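Local coordinates for protein N-acetylgalactosaminyltransferase 7 (Homo sapiens, PDB 6IWR) that is a glycosyltransferase that combines a GT-A fold domain with a ricin-type beta-trefoil lectin domain, at residues L96-E101 with S120-L125; K111-N116 with K191-E196. One frame throughout, in Å; residues are numbered along the deposited sequence.

How the contacts relate
After strand 66-67 the chain, followed from the N terminus, reaches the irregular loop 96-101, then helix 103-113, then helix 117-122. Contact 1 closes the short circuit between that loop and residues 120-125, with 18 intervening residues, 14 of them helical. Contact 2 starts within this circuit, at 111-116 where the first helix ends, and closes a much longer loop to 191-196 inside the glycosyltransferase family 2 range. The two contacts therefore cross, their segments alternating along the chain, with centres about 16 Å apart. Contact 1 brings the region of helix 117-122 back to the loop that leads into helix 103-113, whereas contact 2 ties the end of helix 103-113 to the loop after strand 179-186.

Contact 1: L96-E101 with S120-L125; sequences LVLGPE and SDMISL
Two leucines of the irregular segment 96-101, Leu96 and Leu98, meet Met122 and Ile123 of segment 120-125 in a purely apolar contact that illustrates how a loop leading into one helix can pack against the end region of the next. Along 120-125, the polar side comes first. Ser120 turns away from the leucines, and its OG hydrogen-bonds Arg165 and Ser161, while Asp121 OD1 also reaches Ser161, so that helix 160-173 holds this side. Within the turn, Ile123 N donates to Ser120 O at 3.1 Å. Met122 is the first residue to touch the loop, and it touches both leucines. Its CG lies 4.0 Å from Leu96 CD1. One atom further out, SD meets Leu98 tip to tip, 3.9 Å from CD2 and 4.1 Å from CD1, the sulfur facing both methyls at the end of the leucine. Ile123 follows with a different approach. Although its CB is not aimed straight at the loop, CG1 lies beside the backbone N and anti to the carbonyl carbon (chi1 -53°), which brings that branch across to Leu96. There CD1 of Leu96 rests 3.7 Å from Ile123 CG1 and 4.0 Å from Ile123 CD1, the two side chains sliding past each other in opposite directions. Around this patch, Tyr278 touches Ile123, Leu96 is backbone hydrogen-bonded to Thr277, and Leu98 also packs on Val118 and Ala119. With 167 Å² buried, this is plain hydrophobic packing of an extended loop on the region of helix 117-122 and Ile123, the helix resting through its polar side on helix 160-173 of the GT-A domain.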
loop_
_atom_site.group_PDB
_atom_site.type_symbol
_atom_site.label_atom_id
_atom_site.label_comp_id
_atom_site.label_asym_id
_atom_site.label_seq_id
_atom_site.Cartn_x
_atom_site.Cartn_y
_atom_site.Cartn_z
ATOM N N LEU A 96 22.129 -13.038 0.206
ATOM C CA LEU A 96 22.587 -12.936 -1.170
ATOM C C LEU A 96 22.055 -11.633 -1.760
ATOM O O LEU A 96 20.901 -11.566 -2.201
ATOM C CB LEU A 96 22.096 -14.126 -1.976
ATOM C CG LEU A 96 22.944 -14.564 -3.163
ATOM C CD1 LEU A 96 22.060 -15.299 -4.162
ATOM C CD2 LEU A 96 23.667 -13.406 -3.814
ATOM N N VAL A 97 22.917 -10.622 -1.803
ATOM C CA VAL A 97 22.564 -9.283 -2.238
ATOM C C VAL A 97 23.040 -9.134 -3.680
ATOM O O VAL A 97 24.214 -9.362 -3.972
ATOM C CB VAL A 97 23.182 -8.233 -1.296
ATOM C CG1 VAL A 97 22.793 -6.821 -1.688
ATOM C CG2 VAL A 97 22.745 -8.505 0.137
ATOM N N LEU A 98 22.133 -8.771 -4.594
ATOM C CA LEU A 98 22.355 -8.721 -6.042
ATOM C C LEU A 98 22.253 -7.298 -6.598
ATOM O O LEU A 98 22.223 -6.321 -5.848
ATOM C CB LEU A 98 21.340 -9.629 -6.739
ATOM C CG LEU A 98 21.459 -11.142 -6.561
ATOM C CD1 LEU A 98 20.508 -11.864 -7.512
ATOM C CD2 LEU A 98 22.892 -11.603 -6.774
ATOM N N GLY A 99 22.139 -7.199 -7.921
ATOM C CA GLY A 99 21.804 -5.972 -8.614
ATOM C C GLY A 99 22.901 -4.967 -8.413
ATOM O O GLY A 99 23.881 -5.244 -7.717
ATOM N N PRO A 100 22.765 -3.774 -9.007
ATOM C CA PRO A 100 21.597 -3.398 -9.791
ATOM C C PRO A 100 21.613 -3.968 -11.199
ATOM O O PRO A 100 20.664 -3.750 -11.942
ATOM C CB PRO A 100 21.699 -1.874 -9.855
ATOM C CG PRO A 100 23.137 -1.540 -9.497
ATOM C CD PRO A 100 23.859 -2.810 -9.205
ATOM N N GLU A 101 22.695 -4.637 -11.600
ATOM C CA GLU A 101 22.685 -5.223 -12.930
ATOM C C GLU A 101 21.619 -6.295 -13.048
ATOM O O GLU A 101 21.245 -6.666 -14.161
ATOM C CB GLU A 101 24.040 -5.822 -13.279
ATOM C CG GLU A 101 24.396 -6.997 -12.436
ATOM C CD GLU A 101 25.359 -6.628 -11.336
ATOM O OE1 GLU A 101 26.328 -7.389 -11.166
ATOM O OE2 GLU A 101 25.159 -5.586 -10.651
ATOM N N SER A 120 17.099 -16.933 -5.783
ATOM C CA SER A 120 16.933 -18.343 -5.432
ATOM C C SER A 120 17.624 -19.257 -6.437
ATOM O O SER A 120 18.225 -20.276 -6.056
ATOM C CB SER A 120 15.462 -18.731 -5.339
ATOM O OG SER A 120 15.376 -20.145 -5.335
ATOM N N ASP A 121 17.541 -18.920 -7.727
ATOM C CA ASP A 121 18.094 -19.797 -8.751
ATOM C C ASP A 121 19.615 -19.917 -8.680
ATOM O O ASP A 121 20.161 -20.865 -9.246
ATOM C CB ASP A 121 17.680 -19.322 -10.149
ATOM C CG ASP A 121 16.260 -19.702 -10.495
ATOM O OD1 ASP A 121 15.577 -20.304 -9.632
ATOM O OD2 ASP A 121 15.828 -19.401 -11.635
ATOM N N MET A 122 20.329 -19.001 -8.018
ATOM C CA MET A 122 21.779 -19.152 -7.918
ATOM C C MET A 122 22.241 -19.766 -6.603
ATOM O O MET A 122 23.441 -20.025 -6.447
ATOM C CB MET A 122 22.500 -17.816 -8.144
ATOM C CG MET A 122 21.711 -16.572 -7.946
ATOM S SD MET A 122 22.741 -15.149 -8.388
ATOM C CE MET A 122 22.209 -14.821 -10.063
ATOM N N ILE A 123 21.314 -20.014 -5.661
ATOM C CA ILE A 123 21.602 -20.709 -4.415
ATOM C C ILE A 123 21.407 -22.197 -4.661
ATOM O O ILE A 123 20.460 -22.606 -5.335
ATOM C CB ILE A 123 20.698 -20.186 -3.281
ATOM C CG1 ILE A 123 20.799 -18.647 -3.187
ATOM C CG2 ILE A 123 21.012 -20.885 -1.946
ATOM C CD1 ILE A 123 19.901 -17.981 -2.128
ATOM N N SER A 124 22.329 -23.013 -4.172
ATOM C CA SER A 124 22.229 -24.456 -4.372
ATOM C C SER A 124 20.914 -25.009 -3.819
ATOM O O SER A 124 20.390 -24.527 -2.812
ATOM C CB SER A 124 23.409 -25.180 -3.700
ATOM O OG SER A 124 23.213 -26.586 -3.698
ATOM N N LEU A 125 20.384 -26.041 -4.479
ATOM C CA LEU A 125 19.284 -26.782 -3.875
ATOM C C LEU A 125 19.714 -27.535 -2.618
ATOM O O LEU A 125 18.854 -27.854 -1.785
ATOM C CB LEU A 125 18.689 -27.762 -4.873
ATOM C CG LEU A 125 18.180 -27.116 -6.155
ATOM C CD1 LEU A 125 17.765 -28.203 -7.149
ATOM C CD2 LEU A 125 17.050 -26.164 -5.843
#

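Contact 2: K111-N116 with K191-E196; sequences KEFGFN and KEHLKE
Glu112, in the last turn of helix 103-113, and Lys191, just before the 3-10 turn 192-194, make the nearest backbone approach of the two segments at 10.6 Å between their CA atoms, a gap left for long side chains to bridge. They come from opposite directions. Glu112 has CG anti to its backbone nitrogen (chi1 -180°) and an extended chain beyond, and its OE1 accepts a hydrogen bond from Lys191 NZ at 2.9 Å through the anti lone pair, the one facing away from the other carboxylate oxygen. The same ammonium group of this surface salt bridge also has an aromatic partner. Lys191, bent at chi2 and chi3, brings NZ over a face of the Phe113 ring, 5.0 Å from its centroid and 24° off the normal, in a cation-pi interaction. Glu112 CG lies over that same face, offset toward the rim. NZ thus has both the carboxylate oxygen and the ring as partners, and its charge would probably favour the ionised form of Glu112. Phe113 CE1 also packs against Lys191 CD at 4.2 Å. At the ring's edge, near its plane, His193 NE2 approaches CE1 to 4.3 Å, and the imidazole has Trp160 as a further neighbour. The helix stops here: Gly114 adopts a positive phi, and Glu112 O is bonded by Trp387 NE1. The arrangement joins a helix terminus to the loop after strand 179-186 of the mixed central sheet of the GT-A domain, a beta-to-alpha connection leading to helix 197-201, with the Phe113 side chain about 12 Å from the bound manganese ion.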
loop_
_atom_site.group_PDB
_atom_site.type_symbol
_atom_site.label_atom_id
_atom_site.label_comp_id
_atom_site.label_asym_id
_atom_site.label_seq_id
_atom_site.Cartn_x
_atom_site.Cartn_y
_atom_site.Cartn_z
ATOM N N LYS A 111 7.141 -10.292 -9.746
ATOM C CA LYS A 111 5.819 -10.293 -10.372
ATOM C C LYS A 111 5.320 -11.708 -10.615
ATOM O O LYS A 111 4.167 -12.023 -10.306
ATOM C CB LYS A 111 5.836 -9.517 -11.695
ATOM C CG LYS A 111 5.319 -8.085 -11.617
ATOM C CD LYS A 111 5.399 -7.423 -12.982
ATOM C CE LYS A 111 5.462 -5.910 -12.890
ATOM N NZ LYS A 111 5.597 -5.300 -14.237
ATOM N N GLU A 112 6.169 -12.583 -11.179
ATOM C CA GLU A 112 5.676 -13.912 -11.549
ATOM C C GLU A 112 5.419 -14.787 -10.328
ATOM O O GLU A 112 4.420 -15.514 -10.293
ATOM C CB GLU A 112 6.633 -14.635 -12.501
ATOM C CG GLU A 112 6.096 -16.037 -12.894
ATOM C CD GLU A 112 6.885 -16.751 -13.993
ATOM O OE1 GLU A 112 6.478 -17.868 -14.390
ATOM O OE2 GLU A 112 7.916 -16.214 -14.457
ATOM N N PHE A 113 6.309 -14.740 -9.316
ATOM C CA PHE A 113 6.277 -15.683 -8.196
ATOM C C PHE A 113 6.093 -15.060 -6.813
ATOM O O PHE A 113 5.668 -15.767 -5.893
ATOM C CB PHE A 113 7.565 -16.525 -8.166
ATOM C CG PHE A 113 7.780 -17.328 -9.407
ATOM C CD1 PHE A 113 7.192 -18.576 -9.547
ATOM C CD2 PHE A 113 8.560 -16.837 -10.437
ATOM C CE1 PHE A 113 7.362 -19.317 -10.686
ATOM C CE2 PHE A 113 8.732 -17.571 -11.585
ATOM C CZ PHE A 113 8.126 -18.812 -11.714
ATOM N N GLY A 114 6.393 -13.781 -6.628
ATOM C CA GLY A 114 6.381 -13.240 -5.289
ATOM C C GLY A 114 7.666 -13.446 -4.524
ATOM O O GLY A 114 7.809 -12.901 -3.425
ATOM N N PHE A 115 8.601 -14.214 -5.064
ATOM C CA PHE A 115 9.940 -14.334 -4.518
ATOM C C PHE A 115 10.951 -13.872 -5.556
ATOM O O PHE A 115 10.689 -13.859 -6.760
ATOM C CB PHE A 115 10.253 -15.769 -4.105
ATOM C CG PHE A 115 9.212 -16.377 -3.237
ATOM C CD1 PHE A 115 8.790 -15.726 -2.086
ATOM C CD2 PHE A 115 8.640 -17.600 -3.566
ATOM C CE1 PHE A 115 7.831 -16.282 -1.256
ATOM C CE2 PHE A 115 7.656 -18.161 -2.744
ATOM C CZ PHE A 115 7.261 -17.497 -1.583
ATOM N N ASN A 116 12.105 -13.448 -5.062
ATOM C CA ASN A 116 13.252 -13.128 -5.898
ATOM C C ASN A 116 13.773 -14.440 -6.459
ATOM O O ASN A 116 14.629 -15.086 -5.858
ATOM C CB ASN A 116 14.308 -12.426 -5.062
ATOM C CG ASN A 116 15.448 -11.915 -5.876
ATOM O OD1 ASN A 116 16.127 -10.965 -5.462
ATOM N ND2 ASN A 116 15.673 -12.514 -7.048
ATOM N N LYS A 191 2.151 -23.753 -15.041
ATOM C CA LYS A 191 3.497 -23.451 -15.507
ATOM C C LYS A 191 4.208 -24.725 -15.954
ATOM O O LYS A 191 4.200 -25.748 -15.262
ATOM C CB LYS A 191 4.295 -22.718 -14.423
ATOM C CG LYS A 191 3.465 -21.670 -13.705
ATOM C CD LYS A 191 4.215 -20.403 -13.320
ATOM C CE LYS A 191 3.332 -19.220 -13.689
ATOM N NZ LYS A 191 3.796 -17.867 -13.298
ATOM N N GLU A 192 4.844 -24.639 -17.126
ATOM C CA GLU A 192 5.347 -25.806 -17.838
ATOM C C GLU A 192 6.505 -26.493 -17.134
ATOM O O GLU A 192 6.661 -27.714 -17.259
ATOM C CB GLU A 192 5.785 -25.399 -19.231
ATOM C CG GLU A 192 5.621 -26.499 -20.242
ATOM C CD GLU A 192 6.687 -26.416 -21.294
ATOM O OE1 GLU A 192 7.293 -25.326 -21.424
ATOM O OE2 GLU A 192 6.928 -27.437 -21.973
ATOM N N HIS A 193 7.312 -25.776 -16.378
ATOM C CA HIS A 193 8.416 -26.420 -15.688
ATOM C C HIS A 193 7.923 -27.444 -14.684
ATOM O O HIS A 193 8.624 -28.364 -14.326
ATOM C CB HIS A 193 9.349 -25.407 -15.036
ATOM C CG HIS A 193 8.700 -24.548 -14.005
ATOM N ND1 HIS A 193 8.774 -24.822 -12.664
ATOM C CD2 HIS A 193 7.995 -23.404 -14.114
ATOM C CE1 HIS A 193 8.129 -23.895 -11.988
ATOM N NE2 HIS A 193 7.649 -23.021 -12.845
ATOM N N LEU A 194 6.680 -27.305 -14.272
ATOM C CA LEU A 194 6.133 -28.148 -13.235
ATOM C C LEU A 194 5.585 -29.463 -13.717
ATOM O O LEU A 194 5.161 -30.260 -12.926
ATOM C CB LEU A 194 5.073 -27.401 -12.450
ATOM C CG LEU A 194 5.615 -26.248 -11.633
ATOM C CD1 LEU A 194 4.577 -25.176 -11.427
ATOM C CD2 LEU A 194 6.089 -26.769 -10.308
ATOM N N LYS A 195 5.562 -29.684 -15.016
ATOM C CA LYS A 195 5.082 -30.943 -15.542
ATOM C C LYS A 195 6.033 -31.533 -16.561
ATOM O O LYS A 195 6.518 -30.833 -17.426
ATOM C CB LYS A 195 3.726 -30.722 -16.181
ATOM C CG LYS A 195 3.763 -29.761 -17.344
ATOM C CD LYS A 195 2.770 -28.634 -17.157
ATOM C CE LYS A 195 1.717 -28.654 -18.240
ATOM N NZ LYS A 195 0.583 -27.762 -17.907
ATOM N N GLU A 196 6.260 -32.827 -16.493
ATOM C CA GLU A 196 7.172 -33.506 -17.403
ATOM C C GLU A 196 8.601 -33.247 -17.045
ATOM O O GLU A 196 9.328 -34.169 -16.762
ATOM C CB GLU A 196 6.942 -33.089 -18.848
ATOM C CG GLU A 196 5.861 -33.861 -19.565
ATOM C CD GLU A 196 4.722 -32.970 -19.995
ATOM O OE1 GLU A 196 4.926 -31.751 -20.054
ATOM O OE2 GLU A 196 3.621 -33.477 -20.271
#